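Local atomic coordinates of fatty acid-binding protein homolog (Ascaris suum, PDB entry 6I8X), a protein that binds fatty acids inside a beta-barrel and may sequester potentially toxic fatty acids or help maintain the lipid layer of the eggshell. Residues F13-D26 and R39-N53. Residues are numbered along the deposited sequence; the frame is centred on the assembly and turned at random.
Sequences FLGTFKLERDENFD and RQVIKLAGVTKKFRN. With VCA (vaccenic acid), chain C; TAM (tris(hydroxyethyl)aminomethane), chain K; EDO (1,2-ethanediol), chain G.
Asp26, at the start of helix 25-31, meets two basic side chains of helix 36-43 through a single carboxylate oxygen. Arg39 NE donates to Asp26 OD1 at 2.8 Å from above the carboxylate plane (42° out of it), the oxygen lying near the guanidinium plane and the two planes 87° apart. From the other face of the carboxylate, Lys43 NZ forms a second salt bridge to Asp26 OD1, also 2.8 Å. Lys43 CG sits between its backbone N and carbonyl carbon (chi1 85°), and the chain then runs out extended to the acid. A water links Asp26 OD1 to Arg39 NH2. The Phe25 and Lys43 side chains run alongside each other in opposite directions, Phe25 CD2 3.6 Å from Lys43 CB. Helices 25-31 and 36-43 form the helix-turn-helix lid of the fatty acid-binding protein barrel, joined here to the antiparallel pairing of strands 15-23 and 47-53. Leu19 N bonds to Val47 O at 2.8 Å, and two-way backbone bonds pair Phe17 with Lys49 and Gly15 with Phe51. Lys49 NZ reaches inward to vaccenic acid O2, 3.1 Å away, and also hydrogen-bonds to Asn66 and Tyr124. At the far end the Phe13 carbonyl oxygen sits tightly against Phe51 CB, at 3.1 Å; the Phe51 side chain also touches Met64.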
# COMPACT_ATOMS: atom_id res chain seq x y z
N PHE A 13 7.74 5.39 -8.26
CA PHE A 13 6.68 4.56 -7.70
C PHE A 13 5.84 3.83 -8.74
O PHE A 13 5.00 3.03 -8.36
CB PHE A 13 5.80 5.41 -6.78
CG PHE A 13 6.56 5.97 -5.60
CD1 PHE A 13 7.01 5.12 -4.58
CD2 PHE A 13 6.85 7.32 -5.51
CE1 PHE A 13 7.76 5.62 -3.51
CE2 PHE A 13 7.57 7.83 -4.43
CZ PHE A 13 8.02 6.98 -3.43
N LEU A 14 6.08 4.08 -10.02
CA LEU A 14 5.35 3.41 -11.09
C LEU A 14 5.98 2.09 -11.45
O LEU A 14 7.21 1.97 -11.50
CB LEU A 14 5.24 4.30 -12.35
CG LEU A 14 4.34 5.54 -12.24
CD1 LEU A 14 4.31 6.30 -13.57
CD2 LEU A 14 2.91 5.18 -11.82
N GLY A 15 5.12 1.11 -11.73
CA GLY A 15 5.56 -0.21 -12.16
C GLY A 15 5.04 -1.36 -11.33
O GLY A 15 4.09 -1.21 -10.56
N THR A 16 5.70 -2.50 -11.49
CA THR A 16 5.44 -3.78 -10.84
C THR A 16 6.56 -4.06 -9.83
O THR A 16 7.74 -3.99 -10.18
CB THR A 16 5.34 -4.91 -11.88
OG1 THR A 16 4.31 -4.57 -12.81
CG2 THR A 16 5.03 -6.27 -11.24
N PHE A 17 6.18 -4.45 -8.63
CA PHE A 17 7.11 -4.73 -7.54
C PHE A 17 6.73 -6.04 -6.86
O PHE A 17 5.61 -6.21 -6.40
CB PHE A 17 7.12 -3.54 -6.55
CG PHE A 17 7.48 -2.19 -7.13
CD1 PHE A 17 8.80 -1.74 -7.13
CD2 PHE A 17 6.49 -1.33 -7.61
CE1 PHE A 17 9.11 -0.45 -7.59
CE2 PHE A 17 6.81 -0.06 -8.09
CZ PHE A 17 8.12 0.37 -8.09
N LYS A 18 7.67 -6.96 -6.81
CA LYS A 18 7.43 -8.28 -6.22
C LYS A 18 8.07 -8.40 -4.82
O LYS A 18 9.27 -8.22 -4.67
CB LYS A 18 7.94 -9.40 -7.17
CG LYS A 18 7.72 -10.82 -6.64
CD LYS A 18 8.44 -11.89 -7.47
CE LYS A 18 9.90 -12.12 -7.07
NZ LYS A 18 10.06 -12.77 -5.72
N LEU A 19 7.26 -8.80 -3.81
CA LEU A 19 7.73 -9.06 -2.44
C LEU A 19 8.83 -10.15 -2.44
O LEU A 19 8.61 -11.28 -2.89
CB LEU A 19 6.56 -9.46 -1.53
CG LEU A 19 6.95 -9.90 -0.09
CD1 LEU A 19 7.48 -8.71 0.77
CD2 LEU A 19 5.80 -10.59 0.58
N GLU A 20 10.01 -9.77 -1.91
CA GLU A 20 11.21 -10.60 -1.85
C GLU A 20 11.59 -11.01 -0.41
O GLU A 20 12.01 -12.13 -0.19
CB GLU A 20 12.37 -9.83 -2.49
CG GLU A 20 12.99 -10.57 -3.67
CD GLU A 20 14.33 -10.08 -4.18
OE1 GLU A 20 15.12 -9.51 -3.39
OE2 GLU A 20 14.62 -10.34 -5.37
N ARG A 21 11.50 -10.08 0.54
CA ARG A 21 11.88 -10.26 1.94
C ARG A 21 11.31 -9.15 2.80
O ARG A 21 10.89 -8.13 2.29
CB ARG A 21 13.43 -10.34 2.11
CG ARG A 21 14.18 -9.07 1.73
CD ARG A 21 15.65 -9.17 2.08
NE ARG A 21 16.37 -7.91 1.83
CZ ARG A 21 16.63 -6.99 2.75
NH1 ARG A 21 16.23 -7.16 4.00
NH2 ARG A 21 17.29 -5.88 2.42
N ASP A 22 11.34 -9.33 4.10
CA ASP A 22 10.88 -8.36 5.07
C ASP A 22 11.70 -8.50 6.34
O ASP A 22 12.54 -9.39 6.43
CB ASP A 22 9.37 -8.54 5.33
CG ASP A 22 8.92 -9.94 5.68
OD1 ASP A 22 9.74 -10.73 6.19
OD2 ASP A 22 7.73 -10.23 5.50
N GLU A 23 11.47 -7.61 7.31
CA GLU A 23 12.18 -7.58 8.59
C GLU A 23 11.14 -7.32 9.64
O GLU A 23 10.36 -6.38 9.49
CB GLU A 23 13.16 -6.39 8.61
CG GLU A 23 14.47 -6.58 7.87
CD GLU A 23 15.25 -5.31 7.57
OE1 GLU A 23 16.17 -5.37 6.72
OE2 GLU A 23 14.94 -4.24 8.15
N ASN A 24 11.12 -8.15 10.71
CA ASN A 24 10.23 -7.99 11.86
C ASN A 24 8.72 -8.00 11.52
O ASN A 24 7.92 -7.42 12.27
CB ASN A 24 10.61 -6.69 12.64
CG ASN A 24 10.30 -6.77 14.13
OD1 ASN A 24 10.41 -7.83 14.77
ND2 ASN A 24 9.82 -5.67 14.69
N PHE A 25 8.32 -8.66 10.42
CA PHE A 25 6.88 -8.69 10.06
C PHE A 25 6.04 -9.47 11.07
O PHE A 25 4.92 -9.07 11.35
CB PHE A 25 6.65 -9.17 8.60
CG PHE A 25 5.26 -8.91 8.04
CD1 PHE A 25 4.62 -7.68 8.24
CD2 PHE A 25 4.63 -9.86 7.23
CE1 PHE A 25 3.35 -7.44 7.70
CE2 PHE A 25 3.37 -9.61 6.68
CZ PHE A 25 2.74 -8.40 6.91
N ASP A 26 6.59 -10.54 11.65
CA ASP A 26 5.89 -11.36 12.64
C ASP A 26 5.50 -10.60 13.92
O ASP A 26 4.36 -10.70 14.35
CB ASP A 26 6.69 -12.61 13.01
CG ASP A 26 5.90 -13.54 13.90
OD1 ASP A 26 5.13 -14.33 13.36
OD2 ASP A 26 6.03 -13.43 15.16
N ARG A 39 -0.89 -15.36 11.18
CA ARG A 39 0.42 -14.75 10.90
C ARG A 39 1.20 -15.54 9.88
O ARG A 39 1.82 -14.94 9.01
CB ARG A 39 1.26 -14.61 12.18
CG ARG A 39 0.82 -13.50 13.09
CD ARG A 39 1.91 -13.08 14.06
NE ARG A 39 2.64 -14.21 14.65
CZ ARG A 39 2.31 -14.82 15.78
NH1 ARG A 39 1.22 -14.46 16.44
NH2 ARG A 39 3.04 -15.82 16.23
N GLN A 40 1.21 -16.88 9.97
CA GLN A 40 1.97 -17.70 9.02
C GLN A 40 1.50 -17.50 7.61
O GLN A 40 2.35 -17.34 6.74
CB GLN A 40 1.92 -19.22 9.35
CG GLN A 40 2.36 -19.64 10.75
CD GLN A 40 3.55 -18.88 11.31
OE1 GLN A 40 3.41 -18.01 12.20
NE2 GLN A 40 4.74 -19.17 10.80
N VAL A 41 0.17 -17.49 7.39
CA VAL A 41 -0.43 -17.39 6.05
C VAL A 41 -0.29 -15.98 5.52
O VAL A 41 -0.00 -15.81 4.33
CB VAL A 41 -1.89 -17.98 5.89
CG1 VAL A 41 -1.91 -19.48 6.21
CG2 VAL A 41 -2.93 -17.24 6.73
N ILE A 42 -0.39 -14.97 6.41
CA ILE A 42 -0.19 -13.58 6.00
C ILE A 42 1.27 -13.30 5.60
O ILE A 42 1.52 -12.64 4.58
CB ILE A 42 -0.69 -12.56 7.05
CG1 ILE A 42 -2.24 -12.60 7.16
CG2 ILE A 42 -0.18 -11.11 6.72
CD1 ILE A 42 -2.84 -12.07 8.51
N LYS A 43 2.23 -13.77 6.42
CA LYS A 43 3.64 -13.45 6.20
C LYS A 43 4.34 -14.30 5.13
O LYS A 43 5.37 -13.88 4.61
CB LYS A 43 4.43 -13.46 7.54
CG LYS A 43 4.96 -14.80 8.02
CD LYS A 43 5.40 -14.69 9.50
CE LYS A 43 6.14 -15.92 9.96
NZ LYS A 43 6.38 -15.92 11.42
N LEU A 44 3.81 -15.45 4.79
CA LEU A 44 4.50 -16.23 3.79
C LEU A 44 3.77 -16.22 2.44
O LEU A 44 4.20 -16.88 1.50
CB LEU A 44 4.82 -17.64 4.33
CG LEU A 44 5.98 -17.63 5.39
CD1 LEU A 44 5.87 -18.80 6.35
CD2 LEU A 44 7.37 -17.55 4.73
N ALA A 45 2.76 -15.36 2.29
CA ALA A 45 2.08 -15.23 1.01
C ALA A 45 2.84 -14.33 0.03
O ALA A 45 3.43 -13.31 0.44
CB ALA A 45 0.70 -14.66 1.22
N GLY A 46 2.80 -14.72 -1.25
CA GLY A 46 3.40 -13.98 -2.36
C GLY A 46 2.59 -12.72 -2.60
O GLY A 46 1.35 -12.75 -2.53
N VAL A 47 3.29 -11.59 -2.80
CA VAL A 47 2.66 -10.28 -3.05
C VAL A 47 3.35 -9.59 -4.24
O VAL A 47 4.58 -9.54 -4.34
CB VAL A 47 2.61 -9.35 -1.78
CG1 VAL A 47 1.93 -8.01 -2.09
CG2 VAL A 47 1.93 -10.03 -0.58
N THR A 48 2.54 -9.09 -5.14
CA THR A 48 2.96 -8.31 -6.28
C THR A 48 2.14 -7.01 -6.25
O THR A 48 0.91 -7.06 -6.25
CB THR A 48 2.76 -9.07 -7.61
OG1 THR A 48 3.68 -10.16 -7.66
CG2 THR A 48 3.01 -8.16 -8.80
N LYS A 49 2.84 -5.88 -6.21
CA LYS A 49 2.20 -4.57 -6.20
C LYS A 49 2.36 -3.93 -7.55
O LYS A 49 3.39 -4.07 -8.18
CB LYS A 49 2.79 -3.67 -5.09
CG LYS A 49 2.30 -4.06 -3.70
CD LYS A 49 2.83 -3.11 -2.63
CE LYS A 49 2.47 -3.58 -1.25
NZ LYS A 49 1.10 -3.23 -0.87
N LYS A 50 1.31 -3.29 -8.04
CA LYS A 50 1.34 -2.63 -9.34
C LYS A 50 0.80 -1.25 -9.18
O LYS A 50 -0.25 -1.08 -8.58
CB LYS A 50 0.54 -3.39 -10.41
CG LYS A 50 1.13 -4.72 -10.79
CD LYS A 50 0.34 -5.37 -11.96
CE LYS A 50 1.00 -6.63 -12.44
NZ LYS A 50 0.12 -7.40 -13.37
N PHE A 51 1.54 -0.27 -9.66
CA PHE A 51 1.16 1.14 -9.67
C PHE A 51 1.29 1.60 -11.12
O PHE A 51 2.32 1.38 -11.75
CB PHE A 51 2.10 1.98 -8.79
CG PHE A 51 1.96 1.78 -7.30
CD1 PHE A 51 2.69 0.78 -6.65
CD2 PHE A 51 1.16 2.62 -6.54
CE1 PHE A 51 2.59 0.61 -5.26
CE2 PHE A 51 1.06 2.45 -5.15
CZ PHE A 51 1.80 1.46 -4.51
N ARG A 52 0.23 2.21 -11.65
CA ARG A 52 0.27 2.75 -13.01
C ARG A 52 -0.57 4.02 -13.13
O ARG A 52 -1.41 4.28 -12.26
CB ARG A 52 -0.18 1.69 -14.03
CG ARG A 52 -1.65 1.29 -13.94
CD ARG A 52 -2.05 0.44 -15.12
NE ARG A 52 -3.45 0.03 -15.04
CZ ARG A 52 -3.88 -1.10 -14.47
NH1 ARG A 52 -3.02 -1.94 -13.90
NH2 ARG A 52 -5.18 -1.38 -14.45
N ASN A 53 -0.37 4.78 -14.24
CA ASN A 53 -1.20 5.92 -14.61
C ASN A 53 -2.56 5.28 -14.92
O ASN A 53 -2.58 4.17 -15.45
CB ASN A 53 -0.66 6.61 -15.87
CG ASN A 53 0.65 7.32 -15.67
OD1 ASN A 53 0.70 8.36 -15.05
ND2 ASN A 53 1.74 6.76 -16.16
O2 VCA C . 0.03 -4.84 1.56
C1 VCA C . 0.62 -6.00 1.70
O1 VCA C . 1.59 -6.33 1.06
C2 VCA C . -0.01 -6.90 2.73
C3 VCA C . -0.03 -8.38 2.38
C4 VCA C . -0.99 -9.17 3.26
C5 VCA C . -0.96 -10.67 3.06
C6 VCA C . -1.91 -11.17 1.99
C7 VCA C . -1.72 -12.64 1.68
C8 VCA C . -2.37 -13.65 2.62
C9 VCA C . -3.84 -13.91 2.33
C10 VCA C . -4.49 -14.82 3.37
C11 VCA C . -5.96 -14.57 3.56
C12 VCA C . -6.49 -13.50 4.13
C13 VCA C . -5.74 -12.32 4.69
C14 VCA C . -6.60 -11.37 5.50
C15 VCA C . -5.83 -10.27 6.21
C16 VCA C . -5.00 -9.36 5.30
C17 VCA C . -4.31 -8.23 6.04
C18 VCA C . -3.79 -7.15 5.13
C TAM K . 6.94 1.70 -16.25
C1 TAM K . 5.41 1.32 -16.11
C2 TAM K . 7.72 0.81 -15.17
C3 TAM K . 7.64 1.55 -17.69
C4 TAM K . 4.43 2.47 -16.21
C5 TAM K . 7.59 -0.68 -15.41
C6 TAM K . 6.70 1.34 -18.85
N TAM K . 6.92 3.13 -15.88
O4 TAM K . 3.11 1.99 -16.06
O5 TAM K . 7.95 -1.50 -14.25
O6 TAM K . 7.42 1.33 -20.06
C1 EDO G . 2.48 -11.80 -10.62
O1 EDO G . 1.92 -12.35 -9.44
C2 EDO G . 3.93 -12.26 -10.88
O2 EDO G . 4.87 -11.21 -10.62
O HOH W 1 6.28 -12.49 -3.63
O HOH W 2 5.18 -16.67 14.64